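PDB 3K25: Slr1438 protein from Synechocystis sp., which is of unknown function but probably binds carbohydrate and may act as an aldose 1-epimerase-like isomerase. Local coordinates for residues Leu112-Ser117 / Phe134-Gln139; Ser142-Gln147 / Ser279-Phe284. One frame throughout, in Å; residues are numbered along the deposited sequence.

Contact 1. Residues Leu112-Ser117 / Phe134-Gln139; sequences LDLRLS and FSYQLQ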
loop_
_atom_site.group_PDB
_atom_site.type_symbol
_atom_site.label_atom_id
_atom_site.label_comp_id
_atom_site.label_asym_id
_atom_site.label_seq_id
_atom_site.Cartn_x
_atom_site.Cartn_y
_atom_site.Cartn_z
ATOM N N LEU A 112 6.702 5.954 -14.068
ATOM C CA LEU A 112 7.829 6.336 -13.226
ATOM C C LEU A 112 8.401 5.087 -12.540
ATOM O O LEU A 112 7.665 4.320 -11.919
ATOM C CB LEU A 112 7.380 7.363 -12.180
ATOM C CG LEU A 112 8.424 8.363 -11.665
ATOM C CD1 LEU A 112 9.696 7.647 -11.300
ATOM C CD2 LEU A 112 8.721 9.371 -12.741
ATOM N N ASP A 113 9.712 4.891 -12.662
ATOM C CA ASP A 113 10.378 3.737 -12.065
ATOM C C ASP A 113 11.272 4.093 -10.871
ATOM O O ASP A 113 12.244 4.832 -11.001
ATOM C CB ASP A 113 11.180 3.006 -13.141
ATOM C CG ASP A 113 10.289 2.237 -14.085
ATOM O OD1 ASP A 113 9.061 2.465 -14.050
ATOM O OD2 ASP A 113 10.806 1.410 -14.859
ATOM N N LEU A 114 10.929 3.541 -9.709
ATOM C CA LEU A 114 11.650 3.813 -8.471
ATOM C C LEU A 114 12.393 2.614 -7.909
ATOM O O LEU A 114 11.998 1.463 -8.105
ATOM C CB LEU A 114 10.675 4.317 -7.414
ATOM C CG LEU A 114 9.786 5.480 -7.839
ATOM C CD1 LEU A 114 8.923 5.899 -6.660
ATOM C CD2 LEU A 114 10.653 6.645 -8.309
ATOM N N ARG A 115 13.456 2.901 -7.166
ATOM C CA ARG A 115 14.270 1.849 -6.582
ATOM C C ARG A 115 14.575 2.036 -5.106
ATOM O O ARG A 115 14.924 3.138 -4.645
ATOM C CB ARG A 115 15.584 1.732 -7.352
ATOM C CG ARG A 115 16.685 0.970 -6.633
ATOM C CD ARG A 115 17.937 0.933 -7.503
ATOM N NE ARG A 115 19.001 0.128 -6.916
ATOM C CZ ARG A 115 19.934 0.598 -6.099
ATOM N NH1 ARG A 115 19.951 1.885 -5.767
ATOM N NH2 ARG A 115 20.849 -0.227 -5.610
ATOM N N LEU A 116 14.436 0.936 -4.374
ATOM C CA LEU A 116 14.736 0.905 -2.953
ATOM C C LEU A 116 15.703 -0.238 -2.706
ATOM O O LEU A 116 15.380 -1.413 -2.920
ATOM C CB LEU A 116 13.481 0.695 -2.121
ATOM C CG LEU A 116 13.799 0.594 -0.625
ATOM C CD1 LEU A 116 14.766 1.709 -0.210
ATOM C CD2 LEU A 116 12.491 0.662 0.163
ATOM N N SER A 117 16.896 0.123 -2.260
ATOM C CA SER A 117 17.942 -0.841 -1.993
ATOM C C SER A 117 18.236 -0.973 -0.518
ATOM O O SER A 117 18.109 -0.020 0.261
ATOM C CB SER A 117 19.235 -0.427 -2.704
ATOM O OG SER A 117 20.322 -1.248 -2.304
ATOM N N PHE A 134 10.023 -0.671 -8.301
ATOM C CA PHE A 134 8.590 -0.616 -8.543
ATOM C C PHE A 134 8.357 0.298 -9.720
ATOM O O PHE A 134 9.047 1.310 -9.888
ATOM C CB PHE A 134 7.832 -0.063 -7.321
ATOM C CG PHE A 134 7.741 -1.022 -6.152
ATOM C CD1 PHE A 134 8.556 -2.161 -6.079
ATOM C CD2 PHE A 134 6.868 -0.758 -5.093
ATOM C CE1 PHE A 134 8.502 -3.008 -4.970
ATOM C CE2 PHE A 134 6.807 -1.601 -3.979
ATOM C CZ PHE A 134 7.622 -2.726 -3.913
ATOM N N SER A 135 7.382 -0.070 -10.538
ATOM C CA SER A 135 7.038 0.715 -11.705
ATOM C C SER A 135 5.608 1.199 -11.520
ATOM O O SER A 135 4.689 0.401 -11.326
ATOM C CB SER A 135 7.152 -0.148 -12.970
ATOM O OG SER A 135 6.819 0.585 -14.137
ATOM N N TYR A 136 5.427 2.512 -11.549
ATOM C CA TYR A 136 4.100 3.081 -11.410
ATOM C C TYR A 136 3.697 3.564 -12.794
ATOM O O TYR A 136 4.362 4.409 -13.384
ATOM C CB TYR A 136 4.111 4.243 -10.425
ATOM C CG TYR A 136 4.729 3.924 -9.083
ATOM C CD1 TYR A 136 6.093 3.687 -8.967
ATOM C CD2 TYR A 136 3.957 3.915 -7.919
ATOM C CE1 TYR A 136 6.680 3.461 -7.739
ATOM C CE2 TYR A 136 4.539 3.689 -6.677
ATOM C CZ TYR A 136 5.905 3.469 -6.597
ATOM O OH TYR A 136 6.518 3.316 -5.372
ATOM N N GLN A 137 2.609 3.002 -13.306
ATOM C CA GLN A 137 2.101 3.330 -14.634
ATOM C C GLN A 137 0.697 3.886 -14.523
ATOM O O GLN A 137 -0.183 3.258 -13.949
ATOM C CB GLN A 137 2.119 2.076 -15.500
ATOM C CG GLN A 137 3.466 1.396 -15.426
ATOM C CD GLN A 137 3.471 0.013 -16.009
ATOM O OE1 GLN A 137 2.424 -0.559 -16.300
ATOM N NE2 GLN A 137 4.659 -0.547 -16.170
ATOM N N LEU A 138 0.514 5.085 -15.071
ATOM C CA LEU A 138 -0.770 5.772 -15.047
ATOM C C LEU A 138 -1.350 5.920 -16.447
ATOM O O LEU A 138 -0.715 6.506 -17.316
ATOM C CB LEU A 138 -0.608 7.162 -14.446
ATOM C CG LEU A 138 -1.933 7.919 -14.351
ATOM C CD1 LEU A 138 -2.608 7.517 -13.043
ATOM C CD2 LEU A 138 -1.707 9.438 -14.386
ATOM N N GLN A 139 -2.543 5.370 -16.658
ATOM C CA GLN A 139 -3.234 5.485 -17.937
ATOM C C GLN A 139 -4.734 5.509 -17.720
ATOM O O GLN A 139 -5.252 4.887 -16.791
ATOM C CB GLN A 139 -2.938 4.325 -18.888
ATOM C CG GLN A 139 -4.101 4.156 -19.893
ATOM C CD GLN A 139 -4.001 2.936 -20.788
ATOM O OE1 GLN A 139 -3.679 1.832 -20.333
ATOM N NE2 GLN A 139 -4.308 3.123 -22.074
#
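Tyr136 and Leu114 carry the apolar half of this antiparallel strand pairing, their side chains crossing at about a right angle on the buried face of the sheet. Leu114 CD1 lies 3.5 Å from Tyr136 CE1, with Leu114 CG close behind, so the leucine branch packs against the outer part of the ring. The tyrosine gets there because CG stands anti to its carbonyl carbon (chi1 -52°), which tips the ring toward the leucine. Leu112, on the same face, adds its backbone: its carbonyl O sits at the ring edge, 3.4 Å from Tyr136 CD1, and also accepts a hydrogen bond from Tyr136 N at 2.9 Å. Leu112 N returns a bond to Tyr136 O, and Leu114 and Phe134 bond reciprocally in the same way.

The other face is polar. Ser135 OG donates to Asp113 OD1 over 2.9 Å, meeting the carboxylate on its syn side but 32° out of plane; Ser135 OG in turn accepts a bond from Gln137 NE2. With an alanine at Asp113, Ser135 OG would probably lose its acceptor and Arg111, which forms a salt bridge with the same oxygen, would be deprived of this partner.

Strand 100-105 flanks 110-117, its Val101 touching Leu112 and Leu114, while strand 142-151 borders 130-139 on the far side.

Contact 2. Residues Ser142-Gln147 / Ser279-Phe284; sequences SLRIEQ and SAWVNF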
loop_
_atom_site.group_PDB
_atom_site.type_symbol
_atom_site.label_atom_id
_atom_site.label_comp_id
_atom_site.label_asym_id
_atom_site.label_seq_id
_atom_site.Cartn_x
_atom_site.Cartn_y
_atom_site.Cartn_z
ATOM N N SER A 142 -6.864 4.232 -14.524
ATOM C CA SER A 142 -6.272 3.268 -13.617
ATOM C C SER A 142 -4.812 3.509 -13.272
ATOM O O SER A 142 -4.093 4.230 -13.971
ATOM C CB SER A 142 -6.424 1.855 -14.191
ATOM O OG SER A 142 -5.593 1.664 -15.322
ATOM N N LEU A 143 -4.392 2.889 -12.174
ATOM C CA LEU A 143 -3.016 2.958 -11.700
ATOM C C LEU A 143 -2.521 1.547 -11.471
ATOM O O LEU A 143 -3.117 0.784 -10.704
ATOM C CB LEU A 143 -2.906 3.728 -10.388
ATOM C CG LEU A 143 -1.487 3.669 -9.819
ATOM C CD1 LEU A 143 -0.459 4.012 -10.877
ATOM C CD2 LEU A 143 -1.402 4.619 -8.660
ATOM N N ARG A 144 -1.427 1.208 -12.138
ATOM C CA ARG A 144 -0.833 -0.117 -12.025
ATOM C C ARG A 144 0.563 0.045 -11.456
ATOM O O ARG A 144 1.312 0.926 -11.876
ATOM C CB ARG A 144 -0.740 -0.782 -13.408
ATOM C CG ARG A 144 -0.250 -2.223 -13.380
ATOM C CD ARG A 144 0.045 -2.765 -14.785
ATOM N NE ARG A 144 0.221 -4.221 -14.796
ATOM C CZ ARG A 144 -0.747 -5.085 -14.495
ATOM N NH1 ARG A 144 -1.956 -4.634 -14.163
ATOM N NH2 ARG A 144 -0.515 -6.395 -14.524
ATOM N N ILE A 145 0.906 -0.786 -10.483
ATOM C CA ILE A 145 2.234 -0.732 -9.896
ATOM C C ILE A 145 2.803 -2.119 -10.070
ATOM O O ILE A 145 2.151 -3.117 -9.754
ATOM C CB ILE A 145 2.206 -0.368 -8.404
ATOM C CG1 ILE A 145 1.274 0.819 -8.173
ATOM C CG2 ILE A 145 3.612 0.013 -7.952
ATOM C CD1 ILE A 145 1.282 1.341 -6.758
ATOM N N GLU A 146 4.007 -2.181 -10.613
ATOM C CA GLU A 146 4.645 -3.458 -10.851
ATOM C C GLU A 146 5.871 -3.537 -9.970
ATOM O O GLU A 146 6.645 -2.579 -9.863
ATOM C CB GLU A 146 5.005 -3.590 -12.332
ATOM C CG GLU A 146 3.806 -3.355 -13.241
ATOM C CD GLU A 146 4.093 -3.646 -14.703
ATOM O OE1 GLU A 146 5.114 -3.148 -15.232
ATOM O OE2 GLU A 146 3.283 -4.371 -15.327
ATOM N N GLN A 147 6.040 -4.685 -9.328
ATOM C CA GLN A 147 7.154 -4.862 -8.421
ATOM C C GLN A 147 8.056 -6.005 -8.814
ATOM O O GLN A 147 7.607 -7.000 -9.378
ATOM C CB GLN A 147 6.653 -5.143 -6.993
ATOM C CG GLN A 147 5.451 -4.327 -6.515
ATOM C CD GLN A 147 4.128 -4.909 -6.996
ATOM O OE1 GLN A 147 3.904 -6.113 -6.898
ATOM N NE2 GLN A 147 3.242 -4.055 -7.507
ATOM N N SER A 279 8.584 -11.168 -9.477
ATOM C CA SER A 279 7.796 -9.987 -9.786
ATOM C C SER A 279 6.326 -10.168 -9.446
ATOM O O SER A 279 5.835 -11.282 -9.266
ATOM C CB SER A 279 7.964 -9.594 -11.264
ATOM O OG SER A 279 7.460 -10.586 -12.136
ATOM N N ALA A 280 5.631 -9.047 -9.343
ATOM C CA ALA A 280 4.224 -9.061 -9.009
ATOM C C ALA A 280 3.649 -7.733 -9.448
ATOM O O ALA A 280 4.374 -6.855 -9.930
ATOM C CB ALA A 280 4.056 -9.240 -7.501
ATOM N N TRP A 281 2.343 -7.587 -9.281
ATOM C CA TRP A 281 1.684 -6.350 -9.629
ATOM C C TRP A 281 0.333 -6.208 -8.934
ATOM O O TRP A 281 -0.323 -7.191 -8.577
ATOM C CB TRP A 281 1.485 -6.267 -11.144
ATOM C CG TRP A 281 0.652 -7.384 -11.680
ATOM C CD1 TRP A 281 1.101 -8.575 -12.185
ATOM C CD2 TRP A 281 -0.781 -7.462 -11.677
ATOM N NE1 TRP A 281 0.038 -9.387 -12.490
ATOM C CE2 TRP A 281 -1.130 -8.731 -12.189
ATOM C CE3 TRP A 281 -1.803 -6.585 -11.286
ATOM C CZ2 TRP A 281 -2.466 -9.150 -12.319
ATOM C CZ3 TRP A 281 -3.127 -7.002 -11.414
ATOM C CH2 TRP A 281 -3.444 -8.274 -11.926
ATOM N N VAL A 282 -0.065 -4.957 -8.744
ATOM C CA VAL A 282 -1.348 -4.635 -8.147
ATOM C C VAL A 282 -1.973 -3.616 -9.094
ATOM O O VAL A 282 -1.269 -2.813 -9.698
ATOM C CB VAL A 282 -1.181 -4.033 -6.752
ATOM C CG1 VAL A 282 -2.534 -3.693 -6.189
ATOM C CG2 VAL A 282 -0.479 -5.032 -5.841
ATOM N N ASN A 283 -3.289 -3.658 -9.247
ATOM C CA ASN A 283 -3.950 -2.739 -10.162
ATOM C C ASN A 283 -5.118 -2.026 -9.508
ATOM O O ASN A 283 -5.798 -2.569 -8.641
ATOM C CB ASN A 283 -4.438 -3.495 -11.397
ATOM C CG ASN A 283 -4.678 -2.580 -12.584
ATOM O OD1 ASN A 283 -3.751 -2.254 -13.336
ATOM N ND2 ASN A 283 -5.927 -2.154 -12.756
ATOM N N PHE A 284 -5.336 -0.788 -9.928
ATOM C CA PHE A 284 -6.422 0.008 -9.391
ATOM C C PHE A 284 -7.219 0.581 -10.550
ATOM O O PHE A 284 -6.697 1.345 -11.357
ATOM C CB PHE A 284 -5.852 1.109 -8.508
ATOM C CG PHE A 284 -5.017 0.585 -7.379
ATOM C CD1 PHE A 284 -5.610 -0.113 -6.326
ATOM C CD2 PHE A 284 -3.627 0.743 -7.388
ATOM C CE1 PHE A 284 -4.832 -0.649 -5.300
ATOM C CE2 PHE A 284 -2.842 0.211 -6.364
ATOM C CZ PHE A 284 -3.450 -0.491 -5.316
#
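Arg144 and Trp281 stack across an antiparallel pairing that joins the two central strands of an eight-stranded sheet, one face partly exposed and carrying Arg144, Glu146, Trp281 and Asn283, the other buried and largely apolar. The strands run at 165° to each other, and Ile145 and Val282 bind reciprocally through N and O, as do Gln147 and Ala280.

On the partly exposed face the guanidinium of Arg144 lies flat over the indole, its centre 4.1 Å from that of Trp281 and the planes 28° apart. NH2 projects over the ring, offset toward its rim, in an off-centre cation-pi arrangement. The arginine reaches this far because CG is anti to the backbone N (chi1 -175°) and the chain stays extended as far as NE. Two bonds at the guanidinium edge limit its rotation: NH1 donates to Asn283 OD1 at 3.1 Å, approaching from above the amide plane, and NE forms a salt bridge with Glu146 OE2, also at 3.1 Å, on the anti side of the carboxylate.

Segments separated by 131 residues thus become neighbours, a topology consistent with the antiparallel beta-sandwich of the galactose mutarotase-like fold; here 276-287, near the C-terminus, lies beside 142-151.

On the buried face Ile145 CD1 meets the edge of the Phe284 ring, 4.3 Å from CE2, while Leu143 CB is equally far from CD2 of that ring. Gln147, its chain bent at chi2, folds its amide back over the Ala280 backbone; its OE1 is hydrogen-bonded by Tyr237 OH, which satisfies the buried oxygen. Phe163 of strand 157-168 packs on Ile145, Gln147 and Val282, and Trp281 N donates to Ser234 OG, in the loop that follows the neighbouring strand 227-233.

Overall arrangement
Both contacts belong to one sheet and are bridged by strands 130-139 and 142-151, which follow each other in the chain: Ser135 N approaches Glu146 O and Gln137 N approaches Arg144 O, probably as hydrogen bonds, so four strands run side by side. The centres of the two contacts lie about 9 Å apart. Contact 1 is local in sequence and almost wholly buried, whereas contact 2 ties distant parts of the chain together at the sheet's middle and is only partly buried. In contact 1 a hydroxyl-carboxylate bond crosses the strands and the salt bridge goes to Arg111, just before the segment; in contact 2 the Arg144 stack on Trp281 crosses, and the salt bridge stays within 142-147.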